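Side-chain contact in SAP-like pentraxin (Limulus polyphemus, PDB 3FLP), which probably acts as a calcium-dependent sugar-binding lectin, its subunits forming cyclic heptamers that stack in pairs: residues T174-Q177 with V178-V181. Numbering follows the deposited sequence.
Sequences TTHQ and VSTV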
ATOM      1  N   THR A 174     -23.822   4.997  29.660  1.00  7.07           N
ATOM      2  CA  THR A 174     -23.615   6.393  30.024  1.00  7.53           C
ATOM      3  C   THR A 174     -24.163   7.316  28.937  1.00  8.56           C
ATOM      4  O   THR A 174     -24.480   6.885  27.826  1.00  9.05           O
ATOM      5  CB  THR A 174     -22.118   6.735  30.190  1.00  7.60           C
ATOM      6  OG1 THR A 174     -21.464   6.589  28.919  1.00  6.57           O
ATOM      7  CG2 THR A 174     -21.448   5.814  31.240  1.00  4.32           C
ATOM      8  N   THR A 175     -24.262   8.593  29.270  1.00  8.61           N
ATOM      9  CA  THR A 175     -24.743   9.597  28.343  1.00  9.54           C
ATOM     10  C   THR A 175     -23.885   9.596  27.082  1.00 10.52           C
ATOM     11  O   THR A 175     -24.410   9.636  25.966  1.00  8.68           O
ATOM     12  CB  THR A 175     -24.713  10.987  29.013  1.00  9.64           C
ATOM     13  OG1 THR A 175     -25.762  11.047  29.987  1.00 10.15           O
ATOM     14  CG2 THR A 175     -24.887  12.101  27.993  1.00  6.91           C
ATOM     15  N   HIS A 176     -22.565   9.533  27.257  1.00 11.14           N
ATOM     16  CA  HIS A 176     -21.658   9.524  26.114  1.00 12.19           C
ATOM     17  C   HIS A 176     -21.858   8.291  25.238  1.00 11.74           C
ATOM     18  O   HIS A 176     -21.857   8.385  24.009  1.00 12.75           O
ATOM     19  CB  HIS A 176     -20.195   9.576  26.569  1.00 13.70           C
ATOM     20  CG  HIS A 176     -19.218   9.310  25.463  1.00 16.90           C
ATOM     21  ND1 HIS A 176     -19.076  10.148  24.376  1.00 18.79           N
ATOM     22  CD2 HIS A 176     -18.374   8.272  25.249  1.00 18.00           C
ATOM     23  CE1 HIS A 176     -18.191   9.637  23.539  1.00 17.98           C
ATOM     24  NE2 HIS A 176     -17.750   8.499  24.045  1.00 19.48           N
ATOM     25  N   GLN A 177     -22.014   7.132  25.869  1.00 10.33           N
ATOM     26  CA  GLN A 177     -22.209   5.897  25.124  1.00 10.46           C
ATOM     27  C   GLN A 177     -23.504   5.905  24.300  1.00  9.19           C
ATOM     28  O   GLN A 177     -23.528   5.406  23.179  1.00  9.25           O
ATOM     29  CB  GLN A 177     -22.181   4.701  26.077  1.00  7.90           C
ATOM     30  CG  GLN A 177     -20.822   4.503  26.740  1.00  7.60           C
ATOM     31  CD  GLN A 177     -20.797   3.300  27.666  1.00  6.81           C
ATOM     32  OE1 GLN A 177     -21.698   3.118  28.491  1.00  5.90           O
ATOM     33  NE2 GLN A 177     -19.765   2.479  27.542  1.00  5.22           N
ATOM     34  N   VAL A 178     -24.572   6.477  24.845  1.00  8.39           N
ATOM     35  CA  VAL A 178     -25.829   6.527  24.107  1.00  8.86           C
ATOM     36  C   VAL A 178     -25.663   7.368  22.837  1.00  8.48           C
ATOM     37  O   VAL A 178     -26.242   7.052  21.801  1.00  7.89           O
ATOM     38  CB  VAL A 178     -26.973   7.109  24.963  1.00  8.76           C
ATOM     39  CG1 VAL A 178     -28.235   7.244  24.130  1.00  9.00           C
ATOM     40  CG2 VAL A 178     -27.254   6.188  26.141  1.00 10.05           C
ATOM     41  N   SER A 179     -24.855   8.424  22.906  1.00  9.08           N
ATOM     42  CA  SER A 179     -24.649   9.259  21.729  1.00  9.82           C
ATOM     43  C   SER A 179     -23.905   8.470  20.651  1.00  9.14           C
ATOM     44  O   SER A 179     -24.134   8.685  19.461  1.00  9.18           O
ATOM     45  CB  SER A 179     -23.878  10.540  22.079  1.00 10.47           C
ATOM     46  OG  SER A 179     -22.501  10.292  22.278  1.00 14.55           O
ATOM     47  N   THR A 180     -23.030   7.547  21.052  1.00  8.09           N
ATOM     48  CA  THR A 180     -22.305   6.752  20.055  1.00  8.07           C
ATOM     49  C   THR A 180     -23.226   5.685  19.470  1.00  9.13           C
ATOM     50  O   THR A 180     -22.984   5.182  18.377  1.00  9.56           O
ATOM     51  CB  THR A 180     -21.034   6.059  20.633  1.00  7.29           C
ATOM     52  OG1 THR A 180     -21.406   5.030  21.561  1.00  7.22           O
ATOM     53  CG2 THR A 180     -20.151   7.073  21.341  1.00  5.02           C
ATOM     54  N   VAL A 181     -24.284   5.339  20.200  1.00  9.74           N
ATOM     55  CA  VAL A 181     -25.247   4.352  19.719  1.00  9.09           C
ATOM     56  C   VAL A 181     -26.169   4.995  18.670  1.00 11.04           C
ATOM     57  O   VAL A 181     -26.438   4.408  17.620  1.00 10.98           O
ATOM     58  CB  VAL A 181     -26.130   3.802  20.881  1.00  9.75           C
ATOM     59  CG1 VAL A 181     -27.243   2.922  20.327  1.00 10.19           C
ATOM     60  CG2 VAL A 181     -25.283   3.008  21.866  1.00  7.37           C
TER
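His176 O accepts two good hydrogen bonds from the next turn: one from the hydroxyl of Ser179, whose OG lies 2.7 Å from it, and one from the amide Thr180 N. The hydroxyl arrives 20° out of the carbonyl plane; with chi1 at 76°, OG stands between its own backbone N and carbonyl carbon, and serine suits the place because a hydroxyl on a one-carbon arm can turn back to a carbonyl three residues earlier. Thr180 repeats the device one residue on, giving its OG1 proton to Gln177 O at 2.7 Å. Its other branch is put to use as well, since the methyl CG2 sits over one face of the His176 imidazole, 4.2 Å from the ring centroid, a CH-pi contact. These turns belong to helix 175-182, the single helix of a pentraxin subunit, which packs against one sheet of the beta sandwich through Val178 and Val181; their compact branched side chains rest on strand 100-107. A capping box starts the helix: Thr174 OG1 accepts from Gln177 N at 3.1 Å, and Gln177 OE1 accepts the N-H of Thr174 through an in-plane lone pair, the bond nearly straight at 171°. Glutamine suits this place because its amide has a second end: NE2 donates to His213 O of a neighbouring subunit.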